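Local coordinates for putative N-acetylmuramoyl-L-alanine amidase,autolysin cwp6 (Peptoclostridium difficile, PDB 5J72), which probably hydrolyses the amide link between N-acetylmuramic acid and L-alanine in peptidoglycan, using a zinc-bearing amidase domain joined to CWB2 cell-wall-anchoring modules, at residues 30-35 against 46-50; 18-24 against 55-61; 565-570 against 624-629. All blocks are in the same frame, centred on the assembly; numbering follows the deposited sequence.

Contact 1: residues 30-35 against 46-50; sequences ADSITL and ATLNY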
loop_
_atom_site.group_PDB
_atom_site.type_symbol
_atom_site.label_atom_id
_atom_site.label_comp_id
_atom_site.label_asym_id
_atom_site.label_seq_id
_atom_site.Cartn_x
_atom_site.Cartn_y
_atom_site.Cartn_z
ATOM N N ALA A 30 5.867 26.602 33.016
ATOM C CA ALA A 30 4.442 26.559 32.676
ATOM C C ALA A 30 4.104 25.155 32.262
ATOM O O ALA A 30 4.826 24.546 31.468
ATOM C CB ALA A 30 4.168 27.538 31.526
ATOM N N ASP A 31 2.995 24.639 32.774
ATOM C CA ASP A 31 2.577 23.297 32.457
ATOM C C ASP A 31 1.964 23.123 31.061
ATOM O O ASP A 31 1.840 21.997 30.590
ATOM C CB ASP A 31 1.519 22.830 33.453
ATOM C CG ASP A 31 2.065 22.666 34.859
ATOM O OD1 ASP A 31 3.295 22.439 34.999
ATOM O OD2 ASP A 31 1.269 22.767 35.805
ATOM N N SER A 32 1.563 24.224 30.398
ATOM C CA SER A 32 0.956 24.076 29.067
ATOM C C SER A 32 1.055 25.372 28.317
ATOM O O SER A 32 1.346 26.416 28.930
ATOM C CB SER A 32 -0.527 23.707 29.180
ATOM O OG SER A 32 -1.263 24.814 29.690
ATOM N N ILE A 33 0.837 25.309 27.006
ATOM C CA ILE A 33 0.758 26.491 26.124
ATOM C C ILE A 33 -0.462 26.286 25.250
ATOM O O ILE A 33 -0.911 25.159 25.072
ATOM C CB ILE A 33 1.976 26.691 25.221
ATOM C CG1 ILE A 33 2.121 25.467 24.268
ATOM C CG2 ILE A 33 3.259 26.877 26.124
ATOM C CD1 ILE A 33 3.348 25.680 23.352
ATOM N N THR A 34 -0.998 27.374 24.689
ATOM C CA THR A 34 -2.150 27.313 23.825
ATOM C C THR A 34 -1.804 27.967 22.506
ATOM O O THR A 34 -1.349 29.099 22.478
ATOM C CB THR A 34 -3.328 28.030 24.457
ATOM O OG1 THR A 34 -3.613 27.377 25.676
ATOM C CG2 THR A 34 -4.606 27.936 23.584
ATOM N N LEU A 35 -2.015 27.238 21.416
ATOM C CA LEU A 35 -1.743 27.770 20.068
ATOM C C LEU A 35 -3.075 28.285 19.574
ATOM O O LEU A 35 -4.102 27.561 19.738
ATOM C CB LEU A 35 -1.292 26.627 19.186
ATOM C CG LEU A 35 0.268 26.413 19.210
ATOM C CD1 LEU A 35 0.762 26.083 20.642
ATOM C CD2 LEU A 35 0.574 25.276 18.191
ATOM N N ALA A 46 -5.550 24.894 20.338
ATOM C CA ALA A 46 -5.113 23.583 20.841
ATOM C C ALA A 46 -4.236 23.830 22.046
ATOM O O ALA A 46 -3.376 24.741 22.018
ATOM C CB ALA A 46 -4.319 22.841 19.789
ATOM N N THR A 47 -4.432 23.050 23.118
ATOM C CA THR A 47 -3.592 23.224 24.309
ATOM C C THR A 47 -2.591 22.081 24.343
ATOM O O THR A 47 -2.980 20.932 24.192
ATOM C CB THR A 47 -4.482 23.301 25.557
ATOM O OG1 THR A 47 -5.107 24.580 25.462
ATOM C CG2 THR A 47 -3.676 23.274 26.880
ATOM N N LEU A 48 -1.291 22.406 24.500
ATOM C CA LEU A 48 -0.226 21.390 24.498
ATOM C C LEU A 48 0.361 21.349 25.893
ATOM O O LEU A 48 0.711 22.402 26.441
ATOM C CB LEU A 48 0.843 21.810 23.440
ATOM C CG LEU A 48 0.261 22.188 22.057
ATOM C CD1 LEU A 48 1.431 22.399 21.160
ATOM C CD2 LEU A 48 -0.682 21.059 21.493
ATOM N N ASN A 49 0.469 20.154 26.479
ATOM C CA ASN A 49 0.976 19.996 27.850
ATOM C C ASN A 49 2.431 19.612 27.896
ATOM O O ASN A 49 2.870 18.800 27.103
ATOM C CB ASN A 49 0.181 18.905 28.498
ATOM C CG ASN A 49 -1.251 19.364 28.645
ATOM O OD1 ASN A 49 -2.131 18.806 28.002
ATOM N ND2 ASN A 49 -1.545 20.375 29.444
ATOM N N TYR A 50 3.160 20.176 28.858
ATOM C CA TYR A 50 4.572 19.920 29.007
ATOM C C TYR A 50 4.872 18.445 29.322
ATOM O O TYR A 50 4.263 17.862 30.225
ATOM C CB TYR A 50 5.113 20.815 30.107
ATOM C CG TYR A 50 6.626 20.790 30.143
ATOM C CD1 TYR A 50 7.377 21.340 29.111
ATOM C CD2 TYR A 50 7.305 20.215 31.218
ATOM C CE1 TYR A 50 8.774 21.323 29.147
ATOM C CE2 TYR A 50 8.698 20.206 31.271
ATOM C CZ TYR A 50 9.426 20.755 30.242
ATOM O OH TYR A 50 10.789 20.704 30.328
HETATM O O HOH W 1 2.238 18.859 31.828
#

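Contact 2: residues 18-24 against 55-61; sequences SNASVKF and DSYEGVI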
loop_
_atom_site.group_PDB
_atom_site.type_symbol
_atom_site.label_atom_id
_atom_site.label_comp_id
_atom_site.label_asym_id
_atom_site.label_seq_id
_atom_site.Cartn_x
_atom_site.Cartn_y
_atom_site.Cartn_z
ATOM N N SER A 18 -4.339 16.067 14.504
ATOM C CA SER A 18 -2.949 16.211 14.108
ATOM C C SER A 18 -2.090 16.378 15.368
ATOM O O SER A 18 -2.342 17.278 16.188
ATOM C CB SER A 18 -2.782 17.430 13.186
ATOM O OG SER A 18 -1.406 17.652 12.887
ATOM N N ASN A 19 -1.055 15.530 15.540
ATOM C CA ASN A 19 -0.233 15.725 16.716
ATOM C C ASN A 19 0.631 16.977 16.567
ATOM O O ASN A 19 1.191 17.222 15.493
ATOM C CB ASN A 19 0.720 14.503 16.949
ATOM C CG ASN A 19 -0.035 13.238 17.192
ATOM O OD1 ASN A 19 -1.112 13.285 17.797
ATOM N ND2 ASN A 19 0.468 12.081 16.774
ATOM N N ALA A 20 0.790 17.735 17.649
ATOM C CA ALA A 20 1.636 18.939 17.610
ATOM C C ALA A 20 2.618 18.901 18.760
ATOM O O ALA A 20 2.272 18.508 19.886
ATOM C CB ALA A 20 0.791 20.206 17.758
ATOM N N SER A 21 3.815 19.333 18.487
ATOM C CA SER A 21 4.850 19.376 19.490
ATOM C C SER A 21 5.590 20.723 19.350
ATOM O O SER A 21 6.055 21.048 18.240
ATOM C CB SER A 21 5.791 18.188 19.245
ATOM O OG SER A 21 6.980 18.311 20.000
ATOM N N VAL A 22 5.674 21.502 20.435
ATOM C CA VAL A 22 6.408 22.750 20.468
ATOM C C VAL A 22 7.550 22.670 21.513
ATOM O O VAL A 22 7.315 22.316 22.673
ATOM C CB VAL A 22 5.486 23.926 20.784
ATOM C CG1 VAL A 22 6.289 25.212 20.855
ATOM C CG2 VAL A 22 4.423 24.045 19.681
ATOM N N LYS A 23 8.767 23.017 21.097
ATOM C CA LYS A 23 9.907 22.943 22.005
ATOM C C LYS A 23 10.508 24.308 22.134
ATOM O O LYS A 23 10.753 24.941 21.089
ATOM C CB LYS A 23 10.945 21.961 21.404
ATOM C CG LYS A 23 12.094 21.638 22.393
ATOM C CD LYS A 23 12.869 20.378 21.899
ATOM C CE LYS A 23 12.959 19.309 22.957
ATOM N NZ LYS A 23 13.565 19.841 24.202
ATOM N N PHE A 24 10.717 24.800 23.352
ATOM C CA PHE A 24 11.337 26.113 23.561
ATOM C C PHE A 24 12.748 25.921 24.148
ATOM O O PHE A 24 12.900 25.059 25.011
ATOM C CB PHE A 24 10.610 26.982 24.620
ATOM C CG PHE A 24 9.321 27.575 24.115
ATOM C CD1 PHE A 24 8.177 26.794 24.005
ATOM C CD2 PHE A 24 9.240 28.919 23.783
ATOM C CE1 PHE A 24 6.974 27.357 23.579
ATOM C CE2 PHE A 24 8.014 29.495 23.351
ATOM C CZ PHE A 24 6.898 28.702 23.259
ATOM N N ASP A 55 10.961 17.337 27.327
ATOM C CA ASP A 55 11.206 18.785 27.442
ATOM C C ASP A 55 10.445 19.545 26.268
ATOM O O ASP A 55 10.974 20.468 25.657
ATOM C CB ASP A 55 12.729 19.062 27.341
ATOM C CG ASP A 55 13.040 20.536 27.468
ATOM O OD1 ASP A 55 13.899 21.025 26.703
ATOM O OD2 ASP A 55 12.403 21.212 28.305
ATOM N N SER A 56 9.236 19.115 25.976
ATOM C CA SER A 56 8.427 19.663 24.846
ATOM C C SER A 56 6.955 19.813 25.276
ATOM O O SER A 56 6.534 19.135 26.191
ATOM C CB SER A 56 8.416 18.653 23.702
ATOM O OG SER A 56 9.387 19.049 22.759
ATOM N N TYR A 57 6.201 20.681 24.603
ATOM C CA TYR A 57 4.771 20.813 24.897
ATOM C C TYR A 57 4.111 19.939 23.790
ATOM O O TYR A 57 4.365 20.165 22.589
ATOM C CB TYR A 57 4.388 22.300 24.824
ATOM C CG TYR A 57 4.948 23.055 26.021
ATOM C CD1 TYR A 57 6.236 23.598 25.992
ATOM C CD2 TYR A 57 4.202 23.204 27.178
ATOM C CE1 TYR A 57 6.756 24.270 27.095
ATOM C CE2 TYR A 57 4.710 23.869 28.282
ATOM C CZ TYR A 57 5.984 24.393 28.239
ATOM O OH TYR A 57 6.479 24.997 29.372
ATOM N N GLU A 58 3.286 18.974 24.181
ATOM C CA GLU A 58 2.724 18.038 23.220
ATOM C C GLU A 58 1.222 17.954 23.347
ATOM O O GLU A 58 0.687 18.033 24.464
ATOM C CB GLU A 58 3.274 16.600 23.517
ATOM C CG GLU A 58 4.805 16.500 23.361
ATOM C CD GLU A 58 5.347 15.136 23.837
ATOM O OE1 GLU A 58 6.566 14.907 23.712
ATOM O OE2 GLU A 58 4.560 14.312 24.351
ATOM N N GLY A 59 0.533 17.776 22.238
ATOM C CA GLY A 59 -0.910 17.633 22.322
ATOM C C GLY A 59 -1.408 17.364 20.934
ATOM O O GLY A 59 -0.643 17.066 19.989
ATOM N N VAL A 60 -2.741 17.505 20.782
ATOM C CA VAL A 60 -3.357 17.201 19.508
ATOM C C VAL A 60 -4.214 18.362 18.993
ATOM O O VAL A 60 -4.944 18.916 19.802
ATOM C CB VAL A 60 -4.265 15.968 19.767
ATOM C CG1 VAL A 60 -5.091 15.651 18.484
ATOM C CG2 VAL A 60 -3.396 14.726 20.208
ATOM N N ILE A 61 -4.117 18.760 17.726
ATOM C CA ILE A 61 -5.018 19.790 17.212
ATOM C C ILE A 61 -6.228 18.991 16.650
ATOM O O ILE A 61 -6.035 18.034 15.901
ATOM C CB ILE A 61 -4.337 20.624 16.071
ATOM C CG1 ILE A 61 -3.069 21.359 16.643
ATOM C CG2 ILE A 61 -5.377 21.642 15.484
ATOM C CD1 ILE A 61 -2.108 21.782 15.471
HETATM O O HOH W 2 10.066 23.198 25.569
#

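Contact 3: residues 565-570 against 624-629; sequences RILEKF and TMGTQI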
loop_
_atom_site.group_PDB
_atom_site.type_symbol
_atom_site.label_atom_id
_atom_site.label_comp_id
_atom_site.label_asym_id
_atom_site.label_seq_id
_atom_site.Cartn_x
_atom_site.Cartn_y
_atom_site.Cartn_z
ATOM N N ARG A 565 -5.871 -21.986 -23.491
ATOM C CA ARG A 565 -4.840 -21.283 -22.663
ATOM C C ARG A 565 -4.510 -22.017 -21.381
ATOM O O ARG A 565 -3.353 -22.059 -20.985
ATOM C CB ARG A 565 -5.288 -19.860 -22.387
ATOM C CG ARG A 565 -5.409 -19.027 -23.686
ATOM C CD ARG A 565 -4.080 -19.014 -24.499
ATOM N NE ARG A 565 -4.182 -17.912 -25.447
ATOM C CZ ARG A 565 -3.153 -17.422 -26.129
ATOM N NH1 ARG A 565 -3.327 -16.393 -26.942
ATOM N NH2 ARG A 565 -1.953 -17.969 -26.013
ATOM N N ILE A 566 -5.512 -22.628 -20.717
ATOM C CA ILE A 566 -5.198 -23.325 -19.487
ATOM C C ILE A 566 -4.234 -24.462 -19.767
ATOM O O ILE A 566 -3.226 -24.658 -19.063
ATOM C CB ILE A 566 -6.500 -23.883 -18.850
ATOM C CG1 ILE A 566 -7.353 -22.696 -18.336
ATOM C CG2 ILE A 566 -6.142 -24.882 -17.694
ATOM C CD1 ILE A 566 -8.696 -23.194 -17.755
ATOM N N LEU A 567 -4.564 -25.240 -20.821
ATOM C CA LEU A 567 -3.747 -26.391 -21.167
ATOM C C LEU A 567 -2.336 -25.960 -21.612
ATOM O O LEU A 567 -1.433 -26.771 -21.503
ATOM C CB LEU A 567 -4.485 -27.208 -22.224
ATOM C CG LEU A 567 -5.741 -27.942 -21.626
ATOM C CD1 LEU A 567 -6.645 -28.513 -22.725
ATOM C CD2 LEU A 567 -5.252 -29.067 -20.717
ATOM N N GLU A 568 -2.137 -24.704 -22.080
ATOM C CA GLU A 568 -0.783 -24.247 -22.454
ATOM C C GLU A 568 0.142 -24.228 -21.225
ATOM O O GLU A 568 1.351 -24.309 -21.413
ATOM C CB GLU A 568 -0.841 -22.822 -23.132
ATOM C CG GLU A 568 -1.467 -22.926 -24.522
ATOM C CD GLU A 568 -1.513 -21.602 -25.315
ATOM O OE1 GLU A 568 -1.152 -20.536 -24.766
ATOM O OE2 GLU A 568 -1.925 -21.658 -26.527
ATOM N N LYS A 569 -0.383 -24.152 -19.958
ATOM C CA LYS A 569 0.493 -24.088 -18.760
ATOM C C LYS A 569 0.256 -25.191 -17.800
ATOM O O LYS A 569 0.976 -25.308 -16.828
ATOM C CB LYS A 569 0.271 -22.802 -17.923
ATOM C CG LYS A 569 0.460 -21.538 -18.692
ATOM C CD LYS A 569 1.915 -21.204 -18.864
ATOM C CE LYS A 569 2.069 -20.681 -20.264
ATOM N NZ LYS A 569 3.339 -19.945 -20.447
ATOM N N PHE A 570 -0.761 -25.979 -18.034
ATOM C CA PHE A 570 -1.104 -27.037 -17.112
ATOM C C PHE A 570 -1.281 -28.367 -17.849
ATOM O O PHE A 570 -2.189 -28.450 -18.684
ATOM C CB PHE A 570 -2.455 -26.664 -16.405
ATOM C CG PHE A 570 -2.290 -25.504 -15.449
ATOM C CD1 PHE A 570 -1.793 -25.703 -14.173
ATOM C CD2 PHE A 570 -2.585 -24.219 -15.841
ATOM C CE1 PHE A 570 -1.590 -24.626 -13.313
ATOM C CE2 PHE A 570 -2.380 -23.139 -14.969
ATOM C CZ PHE A 570 -1.883 -23.365 -13.715
ATOM N N THR A 624 -1.203 -18.336 -11.857
ATOM C CA THR A 624 -0.997 -18.695 -13.278
ATOM C C THR A 624 -2.315 -19.220 -13.878
ATOM O O THR A 624 -2.670 -18.889 -15.003
ATOM C CB THR A 624 0.096 -19.752 -13.382
ATOM O OG1 THR A 624 1.289 -19.113 -12.927
ATOM C CG2 THR A 624 0.297 -20.256 -14.834
ATOM N N MET A 625 -3.044 -20.014 -13.106
ATOM C CA MET A 625 -4.344 -20.508 -13.573
ATOM C C MET A 625 -5.237 -19.341 -13.887
ATOM O O MET A 625 -5.861 -19.319 -14.957
ATOM C CB MET A 625 -4.974 -21.379 -12.494
ATOM C CG MET A 625 -6.421 -21.794 -12.863
ATOM S SD MET A 625 -6.513 -22.894 -14.337
ATOM C CE MET A 625 -5.797 -24.484 -13.659
ATOM N N GLY A 626 -5.320 -18.299 -12.981
ATOM C CA GLY A 626 -6.198 -17.176 -13.285
ATOM C C GLY A 626 -5.711 -16.384 -14.499
ATOM O O GLY A 626 -6.511 -15.909 -15.311
ATOM N N THR A 627 -4.402 -16.193 -14.580
ATOM C CA THR A 627 -3.862 -15.450 -15.714
ATOM C C THR A 627 -4.241 -16.147 -17.076
ATOM O O THR A 627 -4.675 -15.459 -18.008
ATOM C CB THR A 627 -2.325 -15.460 -15.633
ATOM O OG1 THR A 627 -1.978 -14.776 -14.400
ATOM C CG2 THR A 627 -1.695 -14.723 -16.916
ATOM N N GLN A 628 -4.063 -17.467 -17.166
ATOM C CA GLN A 628 -4.404 -18.181 -18.421
ATOM C C GLN A 628 -5.875 -18.001 -18.753
ATOM O O GLN A 628 -6.266 -17.798 -19.921
ATOM C CB GLN A 628 -4.057 -19.662 -18.291
ATOM C CG GLN A 628 -2.566 -19.956 -18.080
ATOM C CD GLN A 628 -1.719 -19.235 -19.131
ATOM O OE1 GLN A 628 -0.992 -18.275 -18.833
ATOM N NE2 GLN A 628 -1.837 -19.643 -20.419
ATOM N N ILE A 629 -6.741 -18.069 -17.709
ATOM C CA ILE A 629 -8.119 -17.847 -18.002
ATOM C C ILE A 629 -8.314 -16.438 -18.546
ATOM O O ILE A 629 -9.087 -16.246 -19.480
ATOM C CB ILE A 629 -8.980 -18.089 -16.714
ATOM C CG1 ILE A 629 -8.909 -19.591 -16.335
ATOM C CG2 ILE A 629 -10.429 -17.620 -16.969
ATOM C CD1 ILE A 629 -9.586 -19.927 -14.899
HETATM O O HOH W 3 -0.076 -19.025 -22.782
#

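Contact 1: residues 30-35 against 46-50
I33 and L48 form a hydrogen-bonded pair within the antiparallel hairpin of strands 30-39 and 42-51, the short strands 32-35 and 46-50 running at 157° to each other with their axes 4.6 Å apart at the closest. Both backbone bonds of that pair are present, L48 N reaching I33 O at 2.8 Å, and L35 pairs with A46 in the same way. At the end away from the hairpin turn Y50 N meets D31 O in a nearly straight bond (N-H...O 176°).

I33, L35, A46 and L48 share one face. There CG1 of I33 lies 4.0 Å from L48 CB, and the two leucine side chains cross at about a right angle, L35 CD1 being 3.8 Å from L48 CD1. The other face carries S32, T34, T47 and N49. T34 OG1 and T47 OG1 hydrogen-bond at 3.2 Å; T34 OG1, held beside its own backbone N (chi1 -60°), also bonds N81, as does S32 OG. N49 ND2 comes within 3.5 Å of S32 CB.

Strand 72-82 continues the sheet beyond 30-39 and strand 56-63 beyond 42-51, while the I33 and L48 side chains pack on V22 of strand 16-24.

Contact 2: residues 18-24 against 55-61
An antiparallel strand pair of the N-terminal domain joins 18-24 to 56-61, and a G1 beta bulge, in which D55 and S56 both face N51, leads into the second strand. The axes of these two strand segments approach to 4.5 Å, their N-to-C directions 148° apart. Three hydrogen-bonded pairs, S18 with I61, A20 with G59 and V22 with Y57, each carry both backbone bonds; the Y57 N to V22 O bond is almost straight (177°).

S18, A20, V22, Y57 and I61 point to one face. Here A20 CB meets I61 CD1 at 4.0 Å, beside G59, which brings no side chain to its pair. F24 CD1 approaches Y57 CD1 obliquely at 4.2 Å. The Y57 ring turns an edge to V22 O, and its hydroxyl bonds A30 O, tying this strand to the start of 30-39. L48 and I33 touch both V22 and Y57 on this buried side.

The opposite face carries N19, S21, E58 and V60. N19 and V60 lie side by side, OD1 of N19 3.6 Å from V60 CG2. S21 lies close to N6, a residue of a calcium site seen in this protein, and N6 also bonds the S21 backbone.

At the bulge the K23 chain bends at its outer torsions and spans S56 OG, which lies 3.6 Å from both CB and CE of K23. The carboxylate of D55 is shared: OD2 bonds Y50 OH, whereas the CG of D55, anti to the backbone N (chi1 -179°), carries the carboxylate out toward the lysine, where OD1 faces K23 NZ. One ammonium group thus grips both side chain and backbone of D55, with K23 NZ 2.8 Å from D55 OD1 in a salt bridge and 3.0 Å from D55 O in a hydrogen bond, the donor standing above that carbonyl's plane.

Contact 3: residues 565-570 against 624-629
Q628 lays its amide against the aliphatic part of K569, the two side chains crossing at about a right angle with Q628 CD 3.2 Å from K569 CG. As a knob, Q628 enters the hole formed by R565, I566, E568 and K569. The bend of its chain at chi2 helps bring NE2 to R565 O, 2.9 Å away; the bond is straight (172°) and lies near the amide plane, but reaches the carbonyl from above its plane. A water bonded to NE2 also donates to E568 OE1, the oxygen that R565 NH2 holds in a salt bridge of 3.0 Å. R565 NE pairs with D635.

Deeper in, M625 CE sits over the centre of the F570 ring, 3.8 Å from the centroid and 8° off the normal, a CH-pi contact within a Met-aromatic pair. T624 CG2 approaches the same ring obliquely. I566 touches M625 SD through CG2 and lies alongside I629, CD1 of I566 being 3.9 Å from I629 CG1.

I566, M625 and I629 also rest on strand 599-606. The helices 554-569 and 619-637, whose axes over 565-569 and 624-629 run at 143° to each other, thus pack together on the mixed sheet, as in the alpha/beta fold of zinc-dependent Amidase_3 domains.

From the N terminus, the chain leaves strand 16-24, makes the 30-39/42-51 hairpin that contact 1 closes, and returns as strand 56-63 to close contact 2. Contact 1 therefore lies within the larger loop of contact 2, and no crossing occurs. Their centres are about 8 Å apart, and strands 42-51 and 56-63 are sheet neighbours; L48 CD2 packs 3.5 Å from G59 CA. Contact 3 opens far later, in series with both, and closes a loop within the amidase domain by joining helices 554-569 and 619-637. Its centre is about 63 Å from that of contact 1 and about 57 Å from that of contact 2, on the opposite side of the chain's centre.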